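Local structure of kcn28 (Kitasatospora, 6J31) at residues V29-R34 / L389-L394; V80-A85 / A155-R160; H268-E273 / V283-P288. The protein is of unknown function but has the two-domain GT-B fold of proteins related to erythromycin biosynthesis protein CIII. All blocks are in the same frame, centred on the assembly; numbering follows the deposited sequence.

Contact 1. Residues V29-R34 / L389-L394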
ATOM      1  N   VAL A  29       7.855  19.124  -5.565  1.00 34.67           N
ATOM      2  CA  VAL A  29       8.284  20.330  -4.865  1.00 36.95           C
ATOM      3  C   VAL A  29       9.670  20.742  -5.334  1.00 39.30           C
ATOM      4  O   VAL A  29       9.925  21.921  -5.611  1.00 38.83           O
ATOM      5  CB  VAL A  29       8.250  20.100  -3.343  1.00 37.22           C
ATOM      6  CG1 VAL A  29       8.984  21.214  -2.619  1.00 36.66           C
ATOM      7  CG2 VAL A  29       6.816  19.983  -2.855  1.00 36.87           C
ATOM      8  N   ALA A  30      10.578  19.771  -5.458  1.00 40.91           N
ATOM      9  CA  ALA A  30      11.938  20.057  -5.896  1.00 41.70           C
ATOM     10  C   ALA A  30      11.981  20.636  -7.303  1.00 42.33           C
ATOM     11  O   ALA A  30      12.937  21.340  -7.639  1.00 43.98           O
ATOM     12  CB  ALA A  30      12.786  18.788  -5.829  1.00 42.12           C
ATOM     13  N   ARG A  31      10.971  20.371  -8.127  1.00 42.54           N
ATOM     14  CA  ARG A  31      10.934  20.914  -9.477  1.00 40.70           C
ATOM     15  C   ARG A  31      10.401  22.336  -9.524  1.00 41.53           C
ATOM     16  O   ARG A  31      10.182  22.864 -10.619  1.00 41.46           O
ATOM     17  CB  ARG A  31      10.091  20.015 -10.382  1.00 39.98           C
ATOM     18  CG  ARG A  31      10.705  18.642 -10.598  1.00 38.25           C
ATOM     19  CD  ARG A  31      10.008  17.871 -11.698  1.00 35.18           C
ATOM     20  NE  ARG A  31      10.547  16.521 -11.796  1.00 34.86           N
ATOM     21  CZ  ARG A  31      10.311  15.693 -12.807  1.00 33.31           C
ATOM     22  NH1 ARG A  31       9.531  16.079 -13.807  1.00 33.00           N
ATOM     23  NH2 ARG A  31      10.846  14.478 -12.814  1.00 31.11           N
ATOM     24  N   GLY A  32      10.182  22.960  -8.368  1.00 42.62           N
ATOM     25  CA  GLY A  32       9.759  24.344  -8.305  1.00 41.93           C
ATOM     26  C   GLY A  32       8.267  24.587  -8.311  1.00 41.23           C
ATOM     27  O   GLY A  32       7.853  25.746  -8.423  1.00 42.38           O
ATOM     28  N   HIS A  33       7.448  23.546  -8.204  1.00 40.22           N
ATOM     29  CA  HIS A  33       6.007  23.737  -8.189  1.00 38.58           C
ATOM     30  C   HIS A  33       5.509  24.064  -6.786  1.00 37.85           C
ATOM     31  O   HIS A  33       6.109  23.686  -5.776  1.00 38.63           O
ATOM     32  CB  HIS A  33       5.283  22.487  -8.688  1.00 38.30           C
ATOM     33  CG  HIS A  33       5.623  22.108 -10.092  1.00 36.75           C
ATOM     34  ND1 HIS A  33       5.307  22.902 -11.172  1.00 36.18           N
ATOM     35  CD2 HIS A  33       6.234  21.011 -10.595  1.00 37.06           C
ATOM     36  CE1 HIS A  33       5.721  22.316 -12.280  1.00 37.36           C
ATOM     37  NE2 HIS A  33       6.283  21.164 -11.958  1.00 38.03           N
ATOM     38  N   ARG A  34       4.366  24.736  -6.732  1.00 37.23           N
ATOM     39  CA  ARG A  34       3.664  24.931  -5.470  1.00 35.68           C
ATOM     40  C   ARG A  34       2.748  23.734  -5.261  1.00 34.73           C
ATOM     41  O   ARG A  34       1.783  23.544  -6.010  1.00 35.50           O
ATOM     42  CB  ARG A  34       2.869  26.232  -5.461  1.00 33.57           C
ATOM     43  CG  ARG A  34       2.098  26.397  -4.167  1.00 34.34           C
ATOM     44  CD  ARG A  34       0.995  27.427  -4.265  1.00 35.55           C
ATOM     45  NE  ARG A  34       0.233  27.489  -3.023  1.00 33.82           N
ATOM     46  CZ  ARG A  34      -1.030  27.884  -2.951  1.00 33.79           C
ATOM     47  NH1 ARG A  34      -1.661  28.279  -4.050  1.00 34.66           N
ATOM     48  NH2 ARG A  34      -1.656  27.904  -1.785  1.00 34.40           N
ATOM     49  N   LEU A 389       4.688  12.766 -16.020  1.00 36.94           N
ATOM     50  CA  LEU A 389       3.305  12.609 -16.459  1.00 35.56           C
ATOM     51  C   LEU A 389       2.392  13.652 -15.821  1.00 35.73           C
ATOM     52  O   LEU A 389       1.472  14.161 -16.471  1.00 35.31           O
ATOM     53  CB  LEU A 389       2.811  11.198 -16.150  1.00 34.59           C
ATOM     54  CG  LEU A 389       3.397  10.113 -17.050  1.00 35.19           C
ATOM     55  CD1 LEU A 389       2.844   8.747 -16.674  1.00 35.59           C
ATOM     56  CD2 LEU A 389       3.111  10.440 -18.508  1.00 34.18           C
ATOM     57  N   ILE A 390       2.630  13.977 -14.550  1.00 35.79           N
ATOM     58  CA  ILE A 390       1.827  14.991 -13.877  1.00 35.75           C
ATOM     59  C   ILE A 390       2.062  16.361 -14.503  1.00 36.41           C
ATOM     60  O   ILE A 390       1.127  17.153 -14.676  1.00 36.20           O
ATOM     61  CB  ILE A 390       2.135  14.993 -12.369  1.00 35.19           C
ATOM     62  CG1 ILE A 390       1.625  13.706 -11.722  1.00 35.21           C
ATOM     63  CG2 ILE A 390       1.505  16.204 -11.694  1.00 35.81           C
ATOM     64  CD1 ILE A 390       2.327  13.348 -10.426  1.00 35.23           C
ATOM     65  N   GLU A 391       3.312  16.667 -14.846  1.00 37.76           N
ATOM     66  CA  GLU A 391       3.613  17.956 -15.451  1.00 40.80           C
ATOM     67  C   GLU A 391       2.963  18.127 -16.821  1.00 43.00           C
ATOM     68  O   GLU A 391       2.738  19.267 -17.238  1.00 42.24           O
ATOM     69  CB  GLU A 391       5.127  18.149 -15.535  1.00 41.40           C
ATOM     70  CG  GLU A 391       5.729  18.534 -14.193  1.00 44.10           C
ATOM     71  CD  GLU A 391       7.214  18.809 -14.258  1.00 46.68           C
ATOM     72  OE1 GLU A 391       7.915  18.185 -15.084  1.00 47.35           O
ATOM     73  OE2 GLU A 391       7.676  19.676 -13.488  1.00 47.19           O
ATOM     74  N   ARG A 392       2.647  17.029 -17.520  1.00 45.92           N
ATOM     75  CA  ARG A 392       1.934  17.126 -18.793  1.00 49.89           C
ATOM     76  C   ARG A 392       0.545  17.715 -18.610  1.00 48.97           C
ATOM     77  O   ARG A 392      -0.021  18.280 -19.554  1.00 49.75           O
ATOM     78  CB  ARG A 392       1.814  15.744 -19.448  1.00 56.38           C
ATOM     79  CG  ARG A 392       3.107  15.143 -19.981  1.00 61.86           C
ATOM     80  CD  ARG A 392       3.565  15.742 -21.307  1.00 66.90           C
ATOM     81  NE  ARG A 392       2.565  15.592 -22.358  1.00 72.63           N
ATOM     82  CZ  ARG A 392       2.588  16.231 -23.526  1.00 77.07           C
ATOM     83  NH1 ARG A 392       3.569  17.076 -23.816  1.00 78.45           N
ATOM     84  NH2 ARG A 392       1.616  16.026 -24.411  1.00 79.08           N
ATOM     85  N   GLN A 393      -0.028  17.574 -17.412  1.00 47.73           N
ATOM     86  CA  GLN A 393      -1.342  18.121 -17.107  1.00 46.95           C
ATOM     87  C   GLN A 393      -1.300  19.591 -16.709  1.00 45.81           C
ATOM     88  O   GLN A 393      -2.361  20.216 -16.606  1.00 44.71           O
ATOM     89  CB  GLN A 393      -2.000  17.315 -15.984  1.00 48.37           C
ATOM     90  CG  GLN A 393      -2.423  15.919 -16.394  1.00 49.88           C
ATOM     91  CD  GLN A 393      -3.278  15.926 -17.640  1.00 51.01           C
ATOM     92  OE1 GLN A 393      -4.213  16.716 -17.758  1.00 51.78           O
ATOM     93  NE2 GLN A 393      -2.949  15.054 -18.587  1.00 52.08           N
ATOM     94  N   LEU A 394      -0.114  20.155 -16.477  1.00 45.90           N
ATOM     95  CA  LEU A 394      -0.016  21.563 -16.124  1.00 45.35           C
ATOM     96  C   LEU A 394      -0.077  22.444 -17.369  1.00 47.15           C
ATOM     97  O   LEU A 394       0.372  22.043 -18.446  1.00 50.42           O
ATOM     98  CB  LEU A 394       1.276  21.835 -15.363  1.00 43.42           C
ATOM     99  CG  LEU A 394       1.456  21.028 -14.079  1.00 40.45           C
ATOM    100  CD1 LEU A 394       2.714  21.455 -13.355  1.00 38.31           C
ATOM    101  CD2 LEU A 394       0.239  21.178 -13.178  1.00 39.19           C
TER

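Contact 2. Residues V80-A85 / A155-R160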
ATOM      1  N   VAL A  80     -18.752   3.770   6.756  1.00 42.81           N
ATOM      2  CA  VAL A  80     -17.703   4.646   7.272  1.00 41.59           C
ATOM      3  C   VAL A  80     -17.001   5.368   6.126  1.00 40.19           C
ATOM      4  O   VAL A  80     -16.728   6.572   6.205  1.00 38.65           O
ATOM      5  CB  VAL A  80     -16.714   3.842   8.134  1.00 43.36           C
ATOM      6  CG1 VAL A  80     -15.431   4.632   8.359  1.00 43.46           C
ATOM      7  CG2 VAL A  80     -17.359   3.476   9.457  1.00 44.80           C
ATOM      8  N   PHE A  81     -16.702   4.646   5.042  1.00 40.31           N
ATOM      9  CA  PHE A  81     -16.059   5.273   3.891  1.00 40.51           C
ATOM     10  C   PHE A  81     -16.961   6.326   3.260  1.00 38.33           C
ATOM     11  O   PHE A  81     -16.503   7.424   2.923  1.00 41.01           O
ATOM     12  CB  PHE A  81     -15.669   4.205   2.869  1.00 42.35           C
ATOM     13  CG  PHE A  81     -14.405   3.474   3.215  1.00 42.92           C
ATOM     14  CD1 PHE A  81     -13.206   4.155   3.332  1.00 42.86           C
ATOM     15  CD2 PHE A  81     -14.415   2.108   3.441  1.00 42.95           C
ATOM     16  CE1 PHE A  81     -12.039   3.487   3.657  1.00 42.31           C
ATOM     17  CE2 PHE A  81     -13.254   1.439   3.773  1.00 42.95           C
ATOM     18  CZ  PHE A  81     -12.064   2.129   3.879  1.00 42.19           C
ATOM     19  N   LEU A  82     -18.251   6.019   3.109  1.00 36.25           N
ATOM     20  CA  LEU A  82     -19.176   7.000   2.552  1.00 34.49           C
ATOM     21  C   LEU A  82     -19.300   8.213   3.465  1.00 34.21           C
ATOM     22  O   LEU A  82     -19.423   9.347   2.988  1.00 34.58           O
ATOM     23  CB  LEU A  82     -20.539   6.351   2.310  1.00 35.63           C
ATOM     24  CG  LEU A  82     -21.596   7.189   1.583  1.00 35.57           C
ATOM     25  CD1 LEU A  82     -21.060   7.731   0.272  1.00 34.12           C
ATOM     26  CD2 LEU A  82     -22.832   6.353   1.327  1.00 36.22           C
ATOM     27  N   ASP A  83     -19.256   7.996   4.783  1.00 33.79           N
ATOM     28  CA  ASP A  83     -19.239   9.117   5.715  1.00 34.58           C
ATOM     29  C   ASP A  83     -18.017   9.993   5.489  1.00 33.17           C
ATOM     30  O   ASP A  83     -18.108  11.225   5.524  1.00 33.00           O
ATOM     31  CB  ASP A  83     -19.265   8.620   7.160  1.00 38.00           C
ATOM     32  CG  ASP A  83     -20.619   8.076   7.575  1.00 41.52           C
ATOM     33  OD1 ASP A  83     -21.608   8.247   6.824  1.00 43.34           O
ATOM     34  OD2 ASP A  83     -20.694   7.497   8.678  1.00 42.36           O
ATOM     35  N   ASP A  84     -16.855   9.370   5.276  1.00 33.36           N
ATOM     36  CA  ASP A  84     -15.644  10.143   5.025  1.00 34.53           C
ATOM     37  C   ASP A  84     -15.742  10.912   3.713  1.00 35.42           C
ATOM     38  O   ASP A  84     -15.307  12.067   3.635  1.00 35.26           O
ATOM     39  CB  ASP A  84     -14.423   9.225   5.023  1.00 35.62           C
ATOM     40  CG  ASP A  84     -13.116   9.997   5.002  1.00 36.25           C
ATOM     41  OD1 ASP A  84     -12.898  10.834   5.907  1.00 35.33           O
ATOM     42  OD2 ASP A  84     -12.309   9.767   4.075  1.00 35.34           O
ATOM     43  N   ALA A  85     -16.304  10.293   2.670  1.00 35.87           N
ATOM     44  CA  ALA A  85     -16.461  10.993   1.398  1.00 35.48           C
ATOM     45  C   ALA A  85     -17.403  12.181   1.535  1.00 34.92           C
ATOM     46  O   ALA A  85     -17.132  13.262   1.000  1.00 35.05           O
ATOM     47  CB  ALA A  85     -16.963  10.031   0.321  1.00 36.38           C
ATOM     48  N   ALA A 155     -28.707  -2.025   0.269  1.00 52.61           N
ATOM     49  CA  ALA A 155     -29.493  -1.213  -0.655  1.00 52.16           C
ATOM     50  C   ALA A 155     -29.598   0.230  -0.177  1.00 51.14           C
ATOM     51  O   ALA A 155     -29.601   1.161  -0.990  1.00 53.76           O
ATOM     52  CB  ALA A 155     -30.881  -1.822  -0.846  1.00 53.87           C
ATOM     53  N   ALA A 156     -29.710   0.436   1.138  1.00 49.19           N
ATOM     54  CA  ALA A 156     -29.720   1.795   1.669  1.00 47.31           C
ATOM     55  C   ALA A 156     -28.385   2.486   1.426  1.00 45.28           C
ATOM     56  O   ALA A 156     -28.341   3.684   1.121  1.00 43.57           O
ATOM     57  CB  ALA A 156     -30.050   1.781   3.160  1.00 47.09           C
ATOM     58  N   HIS A 157     -27.284   1.742   1.557  1.00 44.45           N
ATOM     59  CA  HIS A 157     -25.959   2.319   1.357  1.00 41.95           C
ATOM     60  C   HIS A 157     -25.782   2.812  -0.074  1.00 41.21           C
ATOM     61  O   HIS A 157     -25.350   3.947  -0.303  1.00 39.30           O
ATOM     62  CB  HIS A 157     -24.885   1.293   1.711  1.00 41.72           C
ATOM     63  CG  HIS A 157     -23.529   1.642   1.187  1.00 41.44           C
ATOM     64  ND1 HIS A 157     -22.622   2.393   1.903  1.00 41.23           N
ATOM     65  CD2 HIS A 157     -22.930   1.350   0.008  1.00 40.35           C
ATOM     66  CE1 HIS A 157     -21.522   2.549   1.186  1.00 40.44           C
ATOM     67  NE2 HIS A 157     -21.684   1.926   0.033  1.00 39.80           N
ATOM     68  N   TYR A 158     -26.098   1.963  -1.053  1.00 43.07           N
ATOM     69  CA  TYR A 158     -25.929   2.355  -2.450  1.00 45.30           C
ATOM     70  C   TYR A 158     -26.860   3.498  -2.834  1.00 44.58           C
ATOM     71  O   TYR A 158     -26.532   4.294  -3.721  1.00 44.09           O
ATOM     72  CB  TYR A 158     -26.142   1.147  -3.359  1.00 47.13           C
ATOM     73  CG  TYR A 158     -24.938   0.237  -3.398  1.00 48.03           C
ATOM     74  CD1 TYR A 158     -23.840   0.545  -4.187  1.00 48.05           C
ATOM     75  CD2 TYR A 158     -24.889  -0.919  -2.629  1.00 47.97           C
ATOM     76  CE1 TYR A 158     -22.732  -0.274  -4.220  1.00 47.68           C
ATOM     77  CE2 TYR A 158     -23.784  -1.748  -2.656  1.00 47.85           C
ATOM     78  CZ  TYR A 158     -22.709  -1.418  -3.456  1.00 48.38           C
ATOM     79  OH  TYR A 158     -21.600  -2.229  -3.499  1.00 49.49           O
ATOM     80  N   ARG A 159     -28.027   3.591  -2.197  1.00 46.57           N
ATOM     81  CA  ARG A 159     -28.903   4.728  -2.449  1.00 49.12           C
ATOM     82  C   ARG A 159     -28.298   6.021  -1.913  1.00 45.21           C
ATOM     83  O   ARG A 159     -28.387   7.069  -2.563  1.00 43.86           O
ATOM     84  CB  ARG A 159     -30.274   4.473  -1.838  1.00 55.02           C
ATOM     85  CG  ARG A 159     -31.146   3.578  -2.675  1.00 60.95           C
ATOM     86  CD  ARG A 159     -32.480   3.346  -2.007  1.00 66.64           C
ATOM     87  NE  ARG A 159     -33.372   2.584  -2.867  1.00 72.72           N
ATOM     88  CZ  ARG A 159     -34.046   3.116  -3.881  1.00 78.15           C
ATOM     89  NH1 ARG A 159     -33.925   4.411  -4.152  1.00 80.30           N
ATOM     90  NH2 ARG A 159     -34.834   2.359  -4.632  1.00 81.13           N
ATOM     91  N   ARG A 160     -27.702   5.973  -0.720  1.00 41.51           N
ATOM     92  CA  ARG A 160     -27.072   7.165  -0.167  1.00 39.60           C
ATOM     93  C   ARG A 160     -25.879   7.586  -1.013  1.00 38.10           C
ATOM     94  O   ARG A 160     -25.634   8.783  -1.208  1.00 37.32           O
ATOM     95  CB  ARG A 160     -26.649   6.910   1.278  1.00 41.11           C
ATOM     96  CG  ARG A 160     -26.117   8.129   1.998  1.00 43.15           C
ATOM     97  CD  ARG A 160     -26.073   7.901   3.494  1.00 45.80           C
ATOM     98  NE  ARG A 160     -24.962   7.044   3.893  1.00 48.61           N
ATOM     99  CZ  ARG A 160     -23.937   7.448   4.636  1.00 51.31           C
ATOM    100  NH1 ARG A 160     -23.863   8.711   5.034  1.00 53.07           N
ATOM    101  NH2 ARG A 160     -22.973   6.595   4.962  1.00 53.24           N
TER

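Contact 3. Residues H268-E273 / V283-P288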
ATOM      1  N   HIS A 268       1.809  -3.134  19.573  1.00109.74           N
ATOM      2  CA  HIS A 268       0.743  -3.585  20.465  1.00112.86           C
ATOM      3  C   HIS A 268       1.152  -4.669  21.449  1.00111.37           C
ATOM      4  O   HIS A 268       0.329  -5.034  22.292  1.00111.85           O
ATOM      5  CB  HIS A 268      -0.475  -4.087  19.679  1.00117.49           C
ATOM      6  CG  HIS A 268      -1.406  -2.997  19.259  1.00121.48           C
ATOM      7  ND1 HIS A 268      -2.625  -3.248  18.668  1.00122.45           N
ATOM      8  CD2 HIS A 268      -1.323  -1.653  19.396  1.00122.28           C
ATOM      9  CE1 HIS A 268      -3.235  -2.103  18.422  1.00122.40           C
ATOM     10  NE2 HIS A 268      -2.468  -1.120  18.856  1.00122.07           N
ATOM     11  N   VAL A 269       2.373  -5.199  21.388  1.00109.23           N
ATOM     12  CA  VAL A 269       2.674  -6.366  22.211  1.00107.52           C
ATOM     13  C   VAL A 269       3.941  -6.137  23.025  1.00107.11           C
ATOM     14  O   VAL A 269       4.043  -5.152  23.766  1.00107.51           O
ATOM     15  CB  VAL A 269       2.807  -7.648  21.361  1.00106.38           C
ATOM     16  CG1 VAL A 269       2.319  -8.862  22.145  1.00106.65           C
ATOM     17  CG2 VAL A 269       2.052  -7.517  20.044  1.00105.44           C
ATOM     18  N   ASP A 270       4.890  -7.066  22.902  1.00106.09           N
ATOM     19  CA  ASP A 270       6.143  -7.189  23.662  1.00104.61           C
ATOM     20  C   ASP A 270       5.803  -7.921  24.950  1.00103.86           C
ATOM     21  O   ASP A 270       6.606  -7.911  25.894  1.00105.09           O
ATOM     22  CB  ASP A 270       6.857  -5.861  23.959  1.00103.77           C
ATOM     23  CG  ASP A 270       8.383  -5.993  23.969  1.00103.35           C
ATOM     24  OD1 ASP A 270       8.899  -7.110  24.148  1.00103.20           O
ATOM     25  OD2 ASP A 270       9.066  -4.968  23.778  1.00103.06           O
ATOM     26  N   ALA A 271       4.609  -8.515  25.024  1.00101.98           N
ATOM     27  CA  ALA A 271       4.176  -9.283  26.181  1.00101.20           C
ATOM     28  C   ALA A 271       4.597 -10.745  26.069  1.00100.16           C
ATOM     29  O   ALA A 271       4.563 -11.333  24.985  1.00 99.79           O
ATOM     30  CB  ALA A 271       2.655  -9.193  26.333  1.00101.35           C
ATOM     31  N   GLY A 272       4.986 -11.322  27.205  1.00 99.87           N
ATOM     32  CA  GLY A 272       5.287 -12.740  27.327  1.00100.24           C
ATOM     33  C   GLY A 272       6.229 -13.325  26.291  1.00100.96           C
ATOM     34  O   GLY A 272       5.845 -14.238  25.553  1.00101.00           O
ATOM     35  N   GLU A 273       7.458 -12.814  26.214  1.00102.24           N
ATOM     36  CA  GLU A 273       8.419 -13.379  25.276  1.00104.71           C
ATOM     37  C   GLU A 273       8.946 -14.720  25.769  1.00111.50           C
ATOM     38  O   GLU A 273       8.195 -15.695  25.862  1.00111.28           O
ATOM     39  CB  GLU A 273       9.591 -12.419  25.023  1.00101.71           C
ATOM     40  CG  GLU A 273       9.682 -11.210  25.948  1.00 99.32           C
ATOM     41  CD  GLU A 273       8.545 -10.230  25.742  1.00 96.62           C
ATOM     42  OE1 GLU A 273       7.507 -10.392  26.415  1.00 96.11           O
ATOM     43  OE2 GLU A 273       8.675  -9.324  24.897  1.00 94.91           O
ATOM     44  N   VAL A 283      14.177  -9.541  19.496  1.00 51.77           N
ATOM     45  CA  VAL A 283      12.800  -9.103  19.317  1.00 49.22           C
ATOM     46  C   VAL A 283      12.742  -7.587  19.396  1.00 48.55           C
ATOM     47  O   VAL A 283      13.459  -6.969  20.192  1.00 47.92           O
ATOM     48  CB  VAL A 283      11.879  -9.775  20.355  1.00 47.73           C
ATOM     49  CG1 VAL A 283      10.504  -9.183  20.309  1.00 46.68           C
ATOM     50  CG2 VAL A 283      11.784 -11.259  20.055  1.00 47.34           C
ATOM     51  N   HIS A 284      11.908  -6.992  18.549  1.00 48.70           N
ATOM     52  CA  HIS A 284      11.692  -5.555  18.526  1.00 48.88           C
ATOM     53  C   HIS A 284      10.211  -5.284  18.334  1.00 50.65           C
ATOM     54  O   HIS A 284       9.473  -6.112  17.797  1.00 51.85           O
ATOM     55  CB  HIS A 284      12.467  -4.865  17.395  1.00 47.51           C
ATOM     56  CG  HIS A 284      13.944  -5.103  17.427  1.00 46.01           C
ATOM     57  ND1 HIS A 284      14.847  -4.106  17.729  1.00 44.71           N
ATOM     58  CD2 HIS A 284      14.676  -6.213  17.175  1.00 45.35           C
ATOM     59  CE1 HIS A 284      16.072  -4.597  17.674  1.00 45.49           C
ATOM     60  NE2 HIS A 284      15.996  -5.873  17.339  1.00 45.92           N
ATOM     61  N   ASN A 285       9.779  -4.105  18.781  1.00 52.79           N
ATOM     62  CA  ASN A 285       8.443  -3.631  18.445  1.00 55.04           C
ATOM     63  C   ASN A 285       8.407  -3.023  17.052  1.00 57.66           C
ATOM     64  O   ASN A 285       7.375  -3.076  16.374  1.00 56.05           O
ATOM     65  CB  ASN A 285       7.983  -2.614  19.482  1.00 54.13           C
ATOM     66  CG  ASN A 285       7.970  -3.189  20.872  1.00 54.26           C
ATOM     67  OD1 ASN A 285       7.137  -4.033  21.197  1.00 54.97           O
ATOM     68  ND2 ASN A 285       8.920  -2.761  21.696  1.00 53.47           N
ATOM     69  N   TRP A 286       9.521  -2.446  16.618  1.00 62.99           N
ATOM     70  CA  TRP A 286       9.649  -1.894  15.283  1.00 68.26           C
ATOM     71  C   TRP A 286      11.122  -1.987  14.914  1.00 64.15           C
ATOM     72  O   TRP A 286      11.994  -1.867  15.778  1.00 63.37           O
ATOM     73  CB  TRP A 286       9.120  -0.450  15.229  1.00 77.22           C
ATOM     74  CG  TRP A 286       9.354   0.280  13.934  1.00 86.84           C
ATOM     75  CD1 TRP A 286       8.462   0.430  12.908  1.00 90.51           C
ATOM     76  CD2 TRP A 286      10.537   0.993  13.543  1.00 92.45           C
ATOM     77  NE1 TRP A 286       9.023   1.173  11.897  1.00 92.37           N
ATOM     78  CE2 TRP A 286      10.294   1.532  12.261  1.00 94.11           C
ATOM     79  CE3 TRP A 286      11.778   1.219  14.147  1.00 94.86           C
ATOM     80  CZ2 TRP A 286      11.246   2.283  11.574  1.00 95.89           C
ATOM     81  CZ3 TRP A 286      12.723   1.964  13.461  1.00 96.41           C
ATOM     82  CH2 TRP A 286      12.451   2.487  12.189  1.00 96.83           C
ATOM     83  N   VAL A 287      11.393  -2.238  13.638  1.00 61.28           N
ATOM     84  CA  VAL A 287      12.772  -2.355  13.167  1.00 59.40           C
ATOM     85  C   VAL A 287      12.941  -1.458  11.952  1.00 59.12           C
ATOM     86  O   VAL A 287      11.960  -1.100  11.281  1.00 57.85           O
ATOM     87  CB  VAL A 287      13.142  -3.815  12.811  1.00 57.77           C
ATOM     88  CG1 VAL A 287      12.684  -4.779  13.882  1.00 57.13           C
ATOM     89  CG2 VAL A 287      12.549  -4.194  11.464  1.00 57.22           C
ATOM     90  N   PRO A 288      14.178  -1.071  11.641  1.00 60.70           N
ATOM     91  CA  PRO A 288      14.421  -0.410  10.354  1.00 60.28           C
ATOM     92  C   PRO A 288      14.351  -1.442   9.247  1.00 58.35           C
ATOM     93  O   PRO A 288      15.351  -2.094   8.937  1.00 58.50           O
ATOM     94  CB  PRO A 288      15.833   0.168  10.511  1.00 60.85           C
ATOM     95  CG  PRO A 288      16.487  -0.718  11.523  1.00 61.25           C
ATOM     96  CD  PRO A 288      15.398  -1.164  12.463  1.00 61.64           C
TER

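Contact 1. Residues V29-R34 / L389-L394
His-33 and Arg-31 hold the two oxygens of Glu-391, one each. The shorter bond runs from NE2 of His-33 to OE2 of Glu-391, 2.5 Å long and nearly straight at 164°. It arrives at the anti lone pair, lies close to the imidazole plane and makes a His-carboxylate pair, with the ring standing almost upright to the carboxylate. The other oxygen takes a salt bridge, NH1 of Arg-31 lying 2.9 Å from OE1 of Glu-391. Here the donor stands above the carboxylate plane, although OE1 sits in the plane of the guanidinium. The methylene CD of Arg-31 also comes within 3.4 Å of Glu-391 OE2. Arg-31 has its stronger partner in Asp-388, three residues back on the same helix as Glu-391, and its NE is paired with Glu-27. The guanidinium is thus shared among three acids, and the carboxylate of Glu-391 would probably be kept ionised by its two donors.

In the GT-B fold the C-terminal helix returns to the N-terminal domain, and helix 382-391 does so here. Ile-390 packs on Ile-7 and Leu-105 of the parallel sheet, while Glu-391 reaches for the turn between helix 22-30 and strand 34-39. Its chain is extended beyond CG (chi2 -177°), which carries the carboxylate across to that turn.

Beside the acid the packing becomes apolar. CD1 of Leu-394 lies 3.3 Å from CE1 and 3.7 Å from ND1 of His-33, meeting the ring obliquely, and both His-33 and Leu-394 also rest on Ile-7.

Contact 2. Residues V80-A85 / A155-R160
OD1 of Asp-83 is gripped by both terminal nitrogens of Arg-160, with NH2 at 2.8 Å and NH1 at 2.9 Å from that one oxygen. The guanidinium comes end-on with OD1 near its plane; NH1 meets the oxygen almost in line with the C-O bond, whereas NH2 comes from above the carboxylate. The arginine chain bends at chi3 (76°), which lays one face of the guanidinium against Leu-82 as the two side chains pass in opposite directions. CG of Leu-82 sits 3.6 Å above that face, and its CD2 lies 3.4 Å from Arg-160 NE. That same methyl reaches the His-157 ring obliquely, 4.0 Å from ND1, an atom hydrogen-bonded to Asp-79.

Segments 80-85 and 155-160, on helices 74-96 and 152-167 of the N-terminal domain, run nearly parallel, their axes 16° apart and 11.0 Å from each other. Leu-82 packs between the two helices and also touches Phe-161, while Phe-81 leads away from helix 152-167 to touch the bound BG9. Leu-82 covers one face of the guanidinium and so shelters the salt bridge from water on that side, which would probably strengthen it; both of its bonds converge on one carboxylate oxygen.

Contact 3. Residues H268-E273 / V283-P288
Asp-270 meets Asn-285 on the surface of the C-terminal domain, whose parallel six-stranded sheet gives it the Rossmann-like form of a GT-B half. Asp-270 belongs to the loop that joins strand 259-264 to the edge strand 281-284, and Asn-285 comes just after that edge strand, so the contact ties the connection to the exit of the strand it leads into. From the backbone outward, CB of Asp-270 points toward the other segment and touches the amide oxygen OD1 of Asn-285 at 3.3 Å. The next atom, CG, is 3.6 Å from the same oxygen. At the end, OD2 accepts a hydrogen bond from ND2 of Asn-285, 3.0 Å long and bent to 143°. The donor approaches on the anti side but 34° out of the carboxylate plane; the two side chains cross at about a right angle, with their flat groups steeply inclined.

Around this single bond the packing is thin, and both residues also touch a neighbouring molecule in the crystal. Next to it along the chain, backbone hydrogen bonds from His-284 to Leu-263 and Ile-265 hold the edge strand; Ile-265 also carries the side chains of Asp-270 and Val-283. Asn-285 has CG anti to its carbonyl carbon (chi1 -58°), which directs the amide toward the loop. Its OD1 stays 3.4 Å from OD2 of Asp-270, two acceptors with no hydrogen bond between them.

Overall arrangement
Contacts 1 and 2 belong to the N-terminal domain and contact 3 to the C-terminal one, yet contact 1 joins a segment near the start of the chain to one at its end and encloses both others in sequence. In space they stay apart: the centres of contacts 1 and 2 are about 34 Å from each other, those of contacts 1 and 3 about 41 Å, on opposite sides of the chain's centre. Contacts 2 and 3 come nearest, about 17 Å between closest atoms. Only contact 2 holds a residue of the BG9 pocket, Phe-81, and its His-157 side chain is about 9 Å from BG9. The pocket also takes Asn-325 from the C-terminal domain, so it is lined by both halves.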